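Side-chain contacts in phytoene synthase (Enterococcus hirae, PDB 5IYS), which probably joins two farnesyl diphosphate molecules head to head into a C30 isoprenoid such as dehydrosqualene, using magnesium ions to bind the diphosphates: residues 20-23 / 24-28; 51-54 / 55-58; 66-69 / 70-74; 84-87 / 88-91. All blocks are in the same frame, centred on the assembly; numbering follows the deposited sequence.

Contact 1: residues 20-23 / 24-28; sequences ESII and KKNSK. With FPS (S-[(2E,6E)-3,7,11-trimethyldodeca-2,6,10-trienyl] trihydrogen thiodiphosphate), chain G.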
# COMPACT_ATOMS: atom_id res chain seq x y z
N GLU A 20 15.12 -1.62 7.15
CA GLU A 20 15.25 -0.23 6.67
C GLU A 20 15.82 -0.18 5.26
O GLU A 20 15.39 0.59 4.39
CB GLU A 20 16.13 0.61 7.61
CG GLU A 20 16.24 2.07 7.15
CD GLU A 20 16.65 3.03 8.23
OE1 GLU A 20 16.75 2.61 9.41
OE2 GLU A 20 16.80 4.23 7.88
N SER A 21 16.81 -1.03 5.01
CA SER A 21 17.42 -0.97 3.71
C SER A 21 16.43 -1.44 2.65
O SER A 21 16.38 -0.91 1.53
CB SER A 21 18.68 -1.85 3.74
OG SER A 21 19.24 -1.87 2.46
N ILE A 22 15.60 -2.43 2.99
CA ILE A 22 14.60 -2.90 2.04
C ILE A 22 13.64 -1.77 1.63
O ILE A 22 13.39 -1.56 0.43
CB ILE A 22 13.87 -4.16 2.57
CG1 ILE A 22 14.79 -5.37 2.38
CG2 ILE A 22 12.51 -4.36 1.83
CD1 ILE A 22 14.35 -6.65 3.06
N ILE A 23 13.07 -1.05 2.59
CA ILE A 23 12.16 0.02 2.19
C ILE A 23 12.87 1.18 1.48
O ILE A 23 12.38 1.66 0.45
CB ILE A 23 11.23 0.49 3.35
CG1 ILE A 23 10.13 1.42 2.82
CG2 ILE A 23 12.05 1.19 4.45
CD1 ILE A 23 9.13 1.81 3.96
N LYS A 24 14.04 1.56 1.98
CA LYS A 24 14.86 2.58 1.33
C LYS A 24 15.08 2.27 -0.14
O LYS A 24 14.89 3.14 -0.99
CB LYS A 24 16.20 2.77 2.07
CG LYS A 24 17.17 3.76 1.44
CD LYS A 24 18.27 4.10 2.48
CE LYS A 24 19.35 5.01 1.89
NZ LYS A 24 20.51 5.23 2.81
N LYS A 25 15.41 1.02 -0.46
CA LYS A 25 15.69 0.63 -1.84
C LYS A 25 14.44 0.42 -2.70
O LYS A 25 14.49 0.59 -3.92
CB LYS A 25 16.52 -0.66 -1.86
CG LYS A 25 17.85 -0.57 -1.10
CD LYS A 25 18.97 0.16 -1.85
CE LYS A 25 20.22 0.28 -0.96
NZ LYS A 25 21.23 1.27 -1.46
N ASN A 26 13.33 0.05 -2.08
CA ASN A 26 12.13 -0.29 -2.83
C ASN A 26 11.03 0.76 -2.89
O ASN A 26 10.21 0.71 -3.80
CB ASN A 26 11.51 -1.59 -2.31
CG ASN A 26 12.31 -2.80 -2.69
OD1 ASN A 26 12.25 -3.24 -3.84
ND2 ASN A 26 13.17 -3.27 -1.78
N SER A 27 10.92 1.60 -1.87
CA SER A 27 9.89 2.65 -1.85
C SER A 27 10.40 3.99 -1.35
O SER A 27 10.27 4.31 -0.16
CB SER A 27 8.66 2.25 -1.02
OG SER A 27 7.70 3.32 -1.07
N LYS A 28 10.96 4.80 -2.24
CA LYS A 28 11.56 6.06 -1.83
C LYS A 28 10.48 6.92 -1.19
O LYS A 28 10.77 7.61 -0.22
CB LYS A 28 12.18 6.80 -3.02
CG LYS A 28 13.43 6.13 -3.57
CD LYS A 28 14.41 7.17 -4.09
CE LYS A 28 14.25 7.42 -5.59
NZ LYS A 28 12.83 7.58 -6.04
C1 FPS G . 2.54 0.56 -2.76
S1 FPS G . 3.93 -0.32 -2.14
C2 FPS G . 1.55 0.45 -1.61
C3 FPS G . 0.22 0.34 -1.76
C4 FPS G . -0.40 0.36 -3.13
C5 FPS G . -0.70 0.24 -0.56
C6 FPS G . -0.00 0.24 0.79
C7 FPS G . -1.03 0.52 1.87
C8 FPS G . -0.75 1.26 2.95
C10 FPS G . -1.83 1.37 4.01
C9 FPS G . 0.59 1.92 3.19
C11 FPS G . -2.13 2.85 4.28
C12 FPS G . -3.07 3.01 5.46
C13 FPS G . -2.67 3.22 6.74
C14 FPS G . -3.70 3.39 7.82
C15 FPS G . -1.22 3.32 7.12
PA FPS G . 5.66 0.18 -3.15
O1A FPS G . 6.84 -0.03 -2.32
O2A FPS G . 5.70 -0.98 -4.29
O3A FPS G . 5.62 1.56 -3.94
PB FPS G . 5.03 1.51 -5.45
O1B FPS G . 6.14 1.35 -6.46
O2B FPS G . 4.22 2.78 -5.55
O3B FPS G . 4.09 0.34 -5.69
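Lys-24 N and Lys-25 N bond back to Glu-20 O and Ser-21 O as the last turns of helix 13-26 run out, and the chain leaves helical geometry at Ser-27, whose N still reaches Ile-23 O at 2.7 Å. The side chain that marks this end is Asn-26. Its amide folds back over the preceding turn, and ND2 gives Ile-22 O a bond of 2.8 Å with the acceptor close to the amide plane. Asn-26 N bonds to the same oxygen at 3.0 Å, so two donors of one residue grip Ile-22 O, one from each face of its carbonyl plane. The fold-back works because CG of Asn-26 stands beside its own backbone N (chi1 -73°), next to the carbonyl that the main chain is already using. Ile-22 points the same way as Asn-26, and its CG2 lies 3.8 Å from ND2, packed alongside the amide. In Lys-25, the residue before Asn-26, chi1 of -58° sets CG 4.0 Å from Ser-21 OG, and a bend at chi2 then turns the rest of the chain off to solvent. Ser-27 faces the ligand: its CB comes within 3.2 Å of O1A of the thiodiphosphate in chain G. Its OG is taken by Phe-30 N, an N-cap that starts helix 28-34 just as the previous helix stops. Ile-23 is buried against Tyr-46 and Tyr-49 of helix 39-60 and against Phe-30 and Tyr-31 of helix 28-34, while Glu-20 is tied to the Tyr-31 hydroxyl; the break between the two helices thus sits against helix 39-60, beside a diphosphate end of the pocket.

Contact 2: residues 51-54 / 55-58; sequences FCRR and ADDL. With MG (magnesium ion), chain E; MG (magnesium ion), chain F; FPS (S-[(2E,6E)-3,7,11-trimethyldodeca-2,6,10-trienyl] trihydrogen thiodiphosphate), chain H; FPS (S-[(2E,6E)-3,7,11-trimethyldodeca-2,6,10-trienyl] trihydrogen thiodiphosphate), chain G.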
# COMPACT_ATOMS: atom_id res chain seq x y z
N PHE A 51 8.00 -7.39 5.47
CA PHE A 51 7.12 -8.55 5.37
C PHE A 51 6.25 -8.44 4.13
O PHE A 51 6.20 -9.38 3.31
CB PHE A 51 6.26 -8.70 6.62
CG PHE A 51 5.12 -9.66 6.45
CD1 PHE A 51 3.93 -9.23 5.87
CD2 PHE A 51 5.26 -11.00 6.81
CE1 PHE A 51 2.84 -10.12 5.71
CE2 PHE A 51 4.18 -11.90 6.66
CZ PHE A 51 2.99 -11.46 6.07
N CYS A 52 5.64 -7.27 3.92
CA CYS A 52 4.77 -7.09 2.74
C CYS A 52 5.53 -7.25 1.42
O CYS A 52 5.04 -7.84 0.43
CB CYS A 52 4.11 -5.71 2.79
SG CYS A 52 2.92 -5.54 4.15
N ARG A 53 6.64 -6.53 1.32
CA ARG A 53 7.47 -6.54 0.10
C ARG A 53 7.91 -7.97 -0.24
O ARG A 53 7.87 -8.37 -1.41
CB ARG A 53 8.69 -5.63 0.29
CG ARG A 53 9.59 -5.35 -0.93
CD ARG A 53 8.91 -5.33 -2.30
NE ARG A 53 8.15 -4.11 -2.56
CZ ARG A 53 7.30 -3.95 -3.57
NH1 ARG A 53 7.05 -4.94 -4.42
NH2 ARG A 53 6.70 -2.78 -3.73
N ARG A 54 8.23 -8.75 0.78
CA ARG A 54 8.67 -10.14 0.54
C ARG A 54 7.53 -11.00 -0.00
O ARG A 54 7.69 -11.67 -1.03
CB ARG A 54 9.28 -10.78 1.80
CG ARG A 54 9.51 -12.28 1.63
CD ARG A 54 10.03 -12.97 2.90
NE ARG A 54 11.32 -12.42 3.32
CZ ARG A 54 11.92 -12.73 4.46
NH1 ARG A 54 11.41 -13.66 5.27
NH2 ARG A 54 13.07 -12.15 4.76
N ALA A 55 6.34 -10.86 0.58
CA ALA A 55 5.19 -11.64 0.14
C ALA A 55 4.84 -11.28 -1.30
O ALA A 55 4.44 -12.14 -2.09
CB ALA A 55 3.98 -11.39 1.04
N ASP A 56 4.93 -10.00 -1.62
CA ASP A 56 4.50 -9.53 -2.94
C ASP A 56 5.49 -9.86 -4.06
O ASP A 56 5.10 -10.07 -5.23
CB ASP A 56 4.27 -8.03 -2.90
CG ASP A 56 3.84 -7.47 -4.24
OD1 ASP A 56 2.62 -7.47 -4.56
OD2 ASP A 56 4.73 -7.00 -4.98
N ASP A 57 6.77 -9.80 -3.74
CA ASP A 57 7.80 -10.05 -4.74
C ASP A 57 7.78 -11.53 -5.08
O ASP A 57 7.84 -11.91 -6.26
CB ASP A 57 9.17 -9.68 -4.18
CG ASP A 57 9.45 -8.21 -4.34
OD1 ASP A 57 8.63 -7.52 -4.98
OD2 ASP A 57 10.49 -7.75 -3.80
N LEU A 58 7.61 -12.36 -4.06
CA LEU A 58 7.40 -13.80 -4.25
C LEU A 58 6.43 -14.13 -5.38
O LEU A 58 6.69 -15.00 -6.22
CB LEU A 58 6.93 -14.44 -2.95
CG LEU A 58 8.04 -14.73 -1.95
CD1 LEU A 58 7.45 -15.34 -0.67
CD2 LEU A 58 9.07 -15.70 -2.54
MG MG E . 1.27 -7.26 -6.14
MG MG F . 4.23 -6.18 -6.99
C1 FPS H . 2.25 -2.86 -4.27
S1 FPS H . 0.88 -2.92 -5.39
C2 FPS H . 2.21 -4.07 -3.37
C3 FPS H . 1.30 -4.29 -2.40
C4 FPS H . 0.12 -3.38 -2.15
C5 FPS H . 1.45 -5.54 -1.56
C6 FPS H . 2.60 -5.41 -0.56
C7 FPS H . 2.53 -4.08 0.18
C8 FPS H . 3.61 -3.31 0.33
C10 FPS H . 3.42 -1.98 1.03
C9 FPS H . 4.94 -3.70 -0.25
C11 FPS H . 3.65 -2.05 2.52
C12 FPS H . 3.82 -0.59 2.90
C13 FPS H . 4.01 -0.15 4.17
C14 FPS H . 4.08 -1.07 5.35
C15 FPS H . 4.14 1.32 4.39
PA FPS H . 1.80 -3.85 -6.96
O1A FPS H . 2.27 -5.18 -6.54
O2A FPS H . 0.72 -4.02 -8.15
O3A FPS H . 2.87 -2.80 -7.57
PB FPS H . 4.47 -2.88 -7.53
O1B FPS H . 4.88 -3.00 -8.97
O2B FPS H . 5.00 -4.06 -6.76
O3B FPS H . 4.94 -1.59 -6.89
C1 FPS G . 2.54 0.56 -2.76
S1 FPS G . 3.93 -0.32 -2.14
C2 FPS G . 1.55 0.45 -1.61
C3 FPS G . 0.22 0.34 -1.76
C4 FPS G . -0.40 0.36 -3.13
C5 FPS G . -0.70 0.24 -0.56
C6 FPS G . -0.00 0.24 0.79
C7 FPS G . -1.03 0.52 1.87
C8 FPS G . -0.75 1.26 2.95
C10 FPS G . -1.83 1.37 4.01
C9 FPS G . 0.59 1.92 3.19
C11 FPS G . -2.13 2.85 4.28
C12 FPS G . -3.07 3.01 5.46
C13 FPS G . -2.67 3.22 6.74
C14 FPS G . -3.70 3.39 7.82
C15 FPS G . -1.22 3.32 7.12
PA FPS G . 5.66 0.18 -3.15
O1A FPS G . 6.84 -0.03 -2.32
O2A FPS G . 5.70 -0.98 -4.29
O3A FPS G . 5.62 1.56 -3.94
PB FPS G . 5.03 1.51 -5.45
O1B FPS G . 6.14 1.35 -6.46
O2B FPS G . 4.22 2.78 -5.55
O3B FPS G . 4.09 0.34 -5.69
O HOH W 1 6.10 -7.08 -7.12
O HOH W 2 0.05 -6.93 -8.12
O HOH W 3 -0.28 -6.26 -4.72
O HOH W 4 0.56 -9.28 -5.78
O HOH W 5 4.34 -5.66 -9.24
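Arg-53 lies alongside Asp-56, one turn on, whose carboxylate bridges two magnesium ions: OD1 of Asp-56 binds the ion of chain E at 2.1 Å and OD2 that of chain F at 2.2 Å. Asp-60 joins Asp-56 on the magnesium, matching the aspartate-rich motif of this family; oxygen O1A of the chain H thiodiphosphate binds both ions too, and waters fill further positions. NH1 of Arg-53 bonds to O2B of the chain H ligand at 3.2 Å, nearly straight at 168°, and forms a salt bridge with Asp-57 OD1 at 3.1 Å, in the guanidinium plane but well out of the carboxylate plane. Bends at chi2 and chi3 carry the guanidinium forward along the helix, toward Asp-57 and the ligand. Its NE is held by the Tyr-49 hydroxyl, and C9 of the chain H ligand lies over one guanidinium face. Cys-52 adds a greasy wall, with CB 3.5 Å from C7 of that ligand's chain. Farther out, Arg-54 on another side of the helix pairs with Asp-86. Placing cations and a guanidinium round one diphosphate would offset much of its negative charge, consistent with magnesium-assisted departure of diphosphate in this enzyme family.

Contact 3: residues 66-69 / 70-74; sequences AGLR and QLERQ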
# COMPACT_ATOMS: atom_id res chain seq x y z
N ALA A 66 5.66 -21.74 -3.93
CA ALA A 66 6.31 -22.51 -2.86
C ALA A 66 7.04 -21.60 -1.86
O ALA A 66 7.17 -21.93 -0.68
CB ALA A 66 7.27 -23.53 -3.45
N GLY A 67 7.53 -20.46 -2.33
CA GLY A 67 8.05 -19.43 -1.44
C GLY A 67 6.94 -18.84 -0.59
O GLY A 67 7.10 -18.62 0.62
N LEU A 68 5.77 -18.66 -1.19
CA LEU A 68 4.67 -18.01 -0.47
C LEU A 68 4.11 -18.96 0.57
O LEU A 68 3.83 -18.53 1.69
CB LEU A 68 3.58 -17.48 -1.42
CG LEU A 68 2.52 -16.55 -0.82
CD1 LEU A 68 3.15 -15.28 -0.26
CD2 LEU A 68 1.47 -16.18 -1.87
N ARG A 69 4.11 -20.26 0.28
CA ARG A 69 3.80 -21.27 1.29
C ARG A 69 4.72 -21.30 2.51
O ARG A 69 4.27 -21.53 3.63
CB ARG A 69 3.76 -22.68 0.67
CG ARG A 69 2.45 -22.98 -0.06
CD ARG A 69 2.33 -24.44 -0.50
NE ARG A 69 3.35 -24.84 -1.47
CZ ARG A 69 3.22 -24.71 -2.79
NH1 ARG A 69 2.12 -24.19 -3.32
NH2 ARG A 69 4.20 -25.11 -3.59
N GLN A 70 6.03 -21.24 2.27
CA GLN A 70 6.98 -21.16 3.37
C GLN A 70 6.71 -19.94 4.26
O GLN A 70 6.93 -19.98 5.47
CB GLN A 70 8.40 -21.01 2.83
CG GLN A 70 9.37 -20.78 3.98
CD GLN A 70 10.81 -20.55 3.54
OE1 GLN A 70 11.06 -20.13 2.41
NE2 GLN A 70 11.75 -20.78 4.46
N LEU A 71 6.41 -18.82 3.61
CA LEU A 71 6.12 -17.57 4.31
C LEU A 71 4.86 -17.77 5.16
O LEU A 71 4.80 -17.31 6.29
CB LEU A 71 5.97 -16.41 3.32
CG LEU A 71 5.77 -15.01 3.89
CD1 LEU A 71 6.92 -14.70 4.85
CD2 LEU A 71 5.71 -13.93 2.82
N GLU A 72 3.90 -18.52 4.63
CA GLU A 72 2.65 -18.76 5.38
C GLU A 72 2.94 -19.64 6.59
O GLU A 72 2.32 -19.47 7.64
CB GLU A 72 1.60 -19.46 4.50
CG GLU A 72 1.09 -18.67 3.29
CD GLU A 72 0.40 -19.54 2.22
OE1 GLU A 72 -0.42 -20.41 2.58
OE2 GLU A 72 0.65 -19.33 1.00
N ARG A 73 3.87 -20.57 6.45
CA ARG A 73 4.19 -21.46 7.55
C ARG A 73 4.90 -20.71 8.67
O ARG A 73 4.71 -21.02 9.84
CB ARG A 73 5.10 -22.60 7.09
CG ARG A 73 5.66 -23.41 8.26
CD ARG A 73 6.48 -24.61 7.78
NE ARG A 73 7.87 -24.27 7.46
CZ ARG A 73 8.43 -24.43 6.25
NH1 ARG A 73 7.71 -24.90 5.24
NH2 ARG A 73 9.70 -24.13 6.06
N GLN A 74 5.78 -19.78 8.29
CA GLN A 74 6.45 -18.92 9.26
C GLN A 74 5.46 -18.04 10.04
O GLN A 74 5.57 -17.89 11.25
CB GLN A 74 7.46 -18.05 8.54
CG GLN A 74 8.62 -18.87 8.05
CD GLN A 74 9.57 -18.06 7.22
OE1 GLN A 74 9.18 -17.08 6.60
NE2 GLN A 74 10.81 -18.52 7.12
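Leu-68 O takes the shortest backbone bond here, from Glu-72 N at 2.9 Å, and the Glu-72 side chain then folds back over the same carbonyl. CG of Glu-72 comes within 3.2 Å of Leu-68 O, and OE2 lies 3.8 Å from Leu-68 CG, so the carboxylate end crosses the base of the leucine side chain. This follows from chi1 of -64°, which sets CG beside the backbone N and aims the extended chain back toward the preceding turn. OE2 and Leu-68 O are both acceptors and do not bond; the other carboxylate oxygen, OE1, has a long, weak ion pair with Arg-114. Three residues on from Leu-68, Leu-71 meets it through methyl groups, CD1 of Leu-68 to CD2 of Leu-71 at 4.2 Å, a loose contact on the buried side of the helix. Arg-69 likewise folds back toward the start of the helix: a bend at chi3 brings its guanidinium back over Ala-66 N, which sits 3.7 Å above one face near the rim. Its charge stays apart from Glu-72, with NE and OE2 separated by 6.6 Å. This is an ordinary contact between successive turns near the start of helix 65-80. Leu-68 rests on Ile-59 of helix 39-60 and on Gln-113 and Arg-114 of helix 104-116, while Leu-71 reaches Arg-54 and Ala-55 of helix 39-60 and Leu-110 of helix 104-116.

Contact 4: residues 84-87 / 88-91; sequences PNDP and VWRA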
# COMPACT_ATOMS: atom_id res chain seq x y z
N PRO A 84 10.05 -17.37 13.95
CA PRO A 84 11.02 -17.86 12.99
C PRO A 84 12.36 -17.15 13.14
O PRO A 84 12.40 -15.96 13.49
CB PRO A 84 10.39 -17.50 11.64
CG PRO A 84 8.93 -17.56 11.93
CD PRO A 84 8.85 -16.85 13.26
N ASN A 85 13.46 -17.86 12.91
CA ASN A 85 14.76 -17.27 13.25
C ASN A 85 15.27 -16.66 11.94
O ASN A 85 15.90 -17.35 11.14
CB ASN A 85 15.73 -18.33 13.80
CG ASN A 85 16.85 -17.73 14.63
OD1 ASN A 85 16.97 -16.51 14.80
ND2 ASN A 85 17.66 -18.61 15.22
N ASP A 86 14.85 -15.41 11.67
CA ASP A 86 14.88 -14.79 10.34
C ASP A 86 14.74 -13.28 10.59
O ASP A 86 13.96 -12.89 11.45
CB ASP A 86 13.66 -15.28 9.55
CG ASP A 86 13.36 -14.42 8.32
OD1 ASP A 86 13.09 -13.20 8.42
OD2 ASP A 86 13.28 -15.00 7.22
N PRO A 87 15.54 -12.44 9.92
CA PRO A 87 15.64 -11.02 10.30
C PRO A 87 14.29 -10.31 10.36
O PRO A 87 14.08 -9.48 11.24
CB PRO A 87 16.50 -10.38 9.21
CG PRO A 87 16.77 -11.45 8.20
CD PRO A 87 16.38 -12.78 8.76
N VAL A 88 13.46 -10.54 9.34
CA VAL A 88 12.17 -9.87 9.24
C VAL A 88 11.27 -10.32 10.36
O VAL A 88 10.67 -9.50 11.04
CB VAL A 88 11.50 -10.10 7.87
CG1 VAL A 88 10.09 -9.49 7.83
CG2 VAL A 88 12.32 -9.46 6.76
N TRP A 89 11.29 -11.61 10.66
CA TRP A 89 10.45 -12.14 11.73
C TRP A 89 10.95 -11.76 13.11
O TRP A 89 10.15 -11.42 13.98
CB TRP A 89 10.34 -13.67 11.61
CG TRP A 89 9.44 -14.09 10.48
CD1 TRP A 89 9.82 -14.71 9.33
CD2 TRP A 89 8.03 -13.84 10.36
NE1 TRP A 89 8.72 -14.92 8.52
CE2 TRP A 89 7.61 -14.37 9.12
CE3 TRP A 89 7.08 -13.20 11.17
CZ2 TRP A 89 6.27 -14.35 8.71
CZ3 TRP A 89 5.75 -13.15 10.76
CH2 TRP A 89 5.36 -13.69 9.52
N ARG A 90 12.27 -11.62 13.26
CA ARG A 90 12.85 -11.18 14.54
C ARG A 90 12.52 -9.69 14.80
O ARG A 90 12.09 -9.32 15.91
CB ARG A 90 14.37 -11.41 14.61
CG ARG A 90 14.76 -12.90 14.89
CD ARG A 90 16.25 -13.05 15.08
NE ARG A 90 17.01 -12.39 14.02
CZ ARG A 90 17.68 -13.02 13.06
NH1 ARG A 90 17.71 -14.35 13.06
NH2 ARG A 90 18.34 -12.34 12.13
N ALA A 91 12.63 -8.87 13.76
CA ALA A 91 12.20 -7.46 13.90
C ALA A 91 10.71 -7.40 14.20
O ALA A 91 10.28 -6.66 15.09
CB ALA A 91 12.51 -6.68 12.59
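Asp-86 carries CG opposite its own backbone N (chi1 164°), which swings the carboxylate forward under the first turn of helix 87-98, while chi1 of -74° at Trp-89 sends the indole back to meet the loop. OD1 of Asp-86 accepts from Trp-89 N at 3.3 Å, on its anti side, and weakly from Val-88 N, capping the helix start. The second oxygen, OD2, is engaged by Arg-54 in a salt bridge. Pro-84 lies over the indole: its CG stands 4.0 Å from the centroid of the five-membered ring in a CH-pi contact, and its CB touches Trp-89 CD1 at 3.7 Å. The carboxylate group of Asp-86 meets that ring at its edge instead, CG to CD1 at 3.7 Å. On the outer side Arg-90 folds back over the loop, with Asp-86 C over the centre of one guanidinium face and Pro-87 N nearer its rim. NH1 of Arg-90 bonds to Asn-85 OD1 at 2.9 Å, within the guanidinium plane but above the amide carbonyl plane, the two flat groups being almost perpendicular. Its NH2 is paired with Asp-15, and Trp-89 NE1 with Gln-74. An inverse gamma turn centred on Asn-85 leads into a common helix start, with aspartate at the N-cap and proline at the position after it.

Contact 2 is the hub: its residues touch all three of the others. Contact 1 meets it through Asn-26 CG and Ile-22 CG2, each 4.1 Å from Arg-53 CG, and the two share the chain G ligand, so together they line the diphosphate end of the pocket. On the far side of helix 39-60, Ala-55 CB packs 3.5 Å from Leu-71 CD2 of contact 3. Contact 4 attaches through the salt bridge from Arg-54 NH1 to Asp-86 OD2, 3.0 Å. Contacts 3 and 4 meet through Gln-74 OE1 and Trp-89 NE1 at 2.9 Å, a probable hydrogen bond; both are second-layer packing, with the side chain of Leu-68 about 10 Å from a magnesium ion.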